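Local coordinates for protein MymaA.19257.a.B3 (PDB 6Q10) that is of unknown function but is thought to be a membrane-tethered secreted mycobacterial protein whose soluble part carries a LytR_C domain of the cell-envelope-related attenuator family, at residues I147-I150 against H151-C155. Residues are numbered along the deposited sequence; the frame is centred on the assembly and turned at random. Where two conformers were deposited one is given.
Sequences IAKI and HASSC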
ATOM      1  N   ILE A 147      11.563  -8.982   3.133  1.00 21.06           N
ATOM      2  CA  ILE A 147      10.412  -8.211   3.596  1.00 20.36           C
ATOM      3  C   ILE A 147      10.734  -7.543   4.922  1.00 20.53           C
ATOM      4  O   ILE A 147      10.465  -6.341   5.129  1.00 21.11           O
ATOM      5  CB  ILE A 147       9.171  -9.112   3.704  1.00 20.84           C
ATOM      6  CG1 ILE A 147       8.754  -9.529   2.307  1.00 23.34           C
ATOM      7  CG2 ILE A 147       8.047  -8.368   4.423  1.00 21.11           C
ATOM      8  CD1 ILE A 147       7.701 -10.658   2.258  1.00 26.36           C
ATOM      9  N   ALA A 148      11.295  -8.318   5.850  1.00 21.17           N
ATOM     10  CA  ALA A 148      11.677  -7.763   7.140  1.00 21.32           C
ATOM     11  C   ALA A 148      12.685  -6.639   6.977  1.00 21.76           C
ATOM     12  O   ALA A 148      12.541  -5.588   7.610  1.00 24.84           O
ATOM     13  CB  ALA A 148      12.229  -8.865   8.042  1.00 25.92           C
ATOM     14  N   LYS A 149      13.667  -6.808   6.079  1.00 22.48           N
ATOM     15  CA  LYS A 149      14.694  -5.785   5.898  1.00 25.01           C
ATOM     16  C   LYS A 149      14.109  -4.495   5.335  1.00 25.78           C
ATOM     17  O   LYS A 149      14.479  -3.392   5.764  1.00 25.79           O
ATOM     18  CB  LYS A 149      15.817  -6.307   4.990  1.00 26.48           C
ATOM     19  CG  LYS A 149      16.839  -5.218   4.650  1.00 33.39           C
ATOM     20  CD  LYS A 149      17.837  -5.691   3.604  1.00 44.83           C
ATOM     21  CE  LYS A 149      18.687  -4.534   3.086  1.00 57.43           C
ATOM     22  NZ  LYS A 149      19.538  -4.957   1.940  1.00 62.72           N
ATOM     23  N   ILE A 150      13.210  -4.608   4.360  1.00 21.89           N
ATOM     24  CA  ILE A 150      12.598  -3.420   3.778  1.00 21.36           C
ATOM     25  C   ILE A 150      11.937  -2.590   4.864  1.00 24.89           C
ATOM     26  O   ILE A 150      12.167  -1.378   4.979  1.00 26.33           O
ATOM     27  CB  ILE A 150      11.603  -3.837   2.684  1.00 23.30           C
ATOM     28  CG1 ILE A 150      12.383  -4.430   1.517  1.00 25.76           C
ATOM     29  CG2 ILE A 150      10.734  -2.655   2.222  1.00 25.58           C
ATOM     30  CD1 ILE A 150      11.549  -5.293   0.582  1.00 26.39           C
ATOM     31  N   HIS A 151      11.135  -3.230   5.693  1.00 22.25           N
ATOM     32  CA  HIS A 151      10.369  -2.477   6.673  1.00 20.94           C
ATOM     33  C   HIS A 151      11.186  -2.097   7.896  1.00 25.25           C
ATOM     34  O   HIS A 151      10.874  -1.090   8.546  1.00 27.40           O
ATOM     35  CB  HIS A 151       9.118  -3.268   7.035  1.00 20.24           C
ATOM     36  CG  HIS A 151       8.225  -3.443   5.864  1.00 23.54           C
ATOM     37  ND1 HIS A 151       7.767  -2.371   5.135  1.00 22.18           N
ATOM     38  CD2 HIS A 151       7.759  -4.549   5.247  1.00 20.94           C
ATOM     39  CE1 HIS A 151       7.027  -2.808   4.137  1.00 22.47           C
ATOM     40  NE2 HIS A 151       7.000  -4.129   4.183  1.00 21.62           N
ATOM     41  N   ALA A 152      12.253  -2.826   8.204  1.00 23.65           N
ATOM     42  CA  ALA A 152      13.034  -2.446   9.367  1.00 25.32           C
ATOM     43  C   ALA A 152      13.958  -1.293   9.089  1.00 25.89           C
ATOM     44  O   ALA A 152      14.478  -0.694  10.037  1.00 32.55           O
ATOM     45  CB  ALA A 152      13.885  -3.618   9.843  1.00 25.67           C
ATOM     46  N   SER A 153      14.231  -1.009   7.816  1.00 22.79           N
ATOM     47  CA  SER A 153      15.305  -0.094   7.452  0.62 26.79           C
ATOM     48  C   SER A 153      14.794   1.190   6.827  1.00 25.12           C
ATOM     49  O   SER A 153      15.607   2.061   6.500  1.00 31.32           O
ATOM     50  CB  SER A 153      16.285  -0.766   6.486  0.62 29.23           C
ATOM     51  OG  SER A 153      15.671  -1.079   5.247  0.62 29.98           O
ATOM     52  N   SER A 154      13.488   1.330   6.668  1.00 26.53           N
ATOM     53  CA  SER A 154      12.909   2.441   5.927  1.00 24.17           C
ATOM     54  C   SER A 154      12.503   3.596   6.829  1.00 25.58           C
ATOM     55  O   SER A 154      12.288   3.433   8.035  1.00 29.06           O
ATOM     56  CB  SER A 154      11.693   1.956   5.138  1.00 28.26           C
ATOM     57  OG  SER A 154      12.165   1.180   4.042  1.00 38.81           O
ATOM     58  N   CYS A 155      12.397   4.771   6.203  1.00 24.50           N
ATOM     59  CA  CYS A 155      11.679   5.944   6.726  1.00 28.70           C
ATOM     60  C   CYS A 155      12.382   6.654   7.859  1.00 30.78           C
ATOM     61  O   CYS A 155      13.601   6.616   7.961  1.00 29.68           O
ATOM     62  CB  CYS A 155      10.280   5.582   7.225  1.00 33.47           C
ATOM     63  SG  CYS A 155       9.381   4.455   6.178  1.00 37.18           S
ATOM     64  OXT CYS A 155      11.671   7.261   8.687  1.00 33.81           O
TER
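Ser153 and Ser154 reach back with their hydroxyls to the carbonyls of Lys149 and Ile150, at the C-terminal turn of helix 144-153. Regular backbone hydrogen bonds join the preceding turn: His151 N donates to Ile147 O at 3.2 Å with a nearly straight N-H...O angle of 165°, and Ala152 N to Ala148 O at 2.8 Å. One residue on, the N-H...O hydrogen bond is weak. Ser153 N still points to Lys149 O, but over 3.2 Å and bent to 123°. In one of two modelled conformers of Ser153 the same carbonyl gains a second donor in Ser153 OG, 2.7 Å from Lys149 O; with OG set between its own backbone N and carbonyl carbon (chi1 65°), the hydroxyl is turned back toward the Lys149 carbonyl. Ser154 has left helical geometry, yet its OG gives a hydrogen bond of 2.7 Å to Ile150 O, tilted from the carbonyl plane.

On the buried side, Ile150 CG2 sits over one face of the His151 imidazole, 4.2 Å from the ring centroid and displaced toward the rim, a CH-pi contact. Ile147 lies alongside the same ring, its CG2 3.9 Å from His151 CD2. His151 also stacks on Trp92, while Ile147 and Ile150 pack against helix 125-132. Lys149 runs out extended, its NZ in a salt bridge with Asp126 of the same helix. Just past the last turn, Cys155 is tied to Cys97 by a disulfide.

Where the i to i+4 backbone hydrogen bonds give out, the Ser154 hydroxyl thus takes over as donor to Ile150 O, close to the covalently fixed C-terminus, while Lys149 O keeps a weak N-H...O bond and has the Ser153 hydroxyl as partner only part of the time.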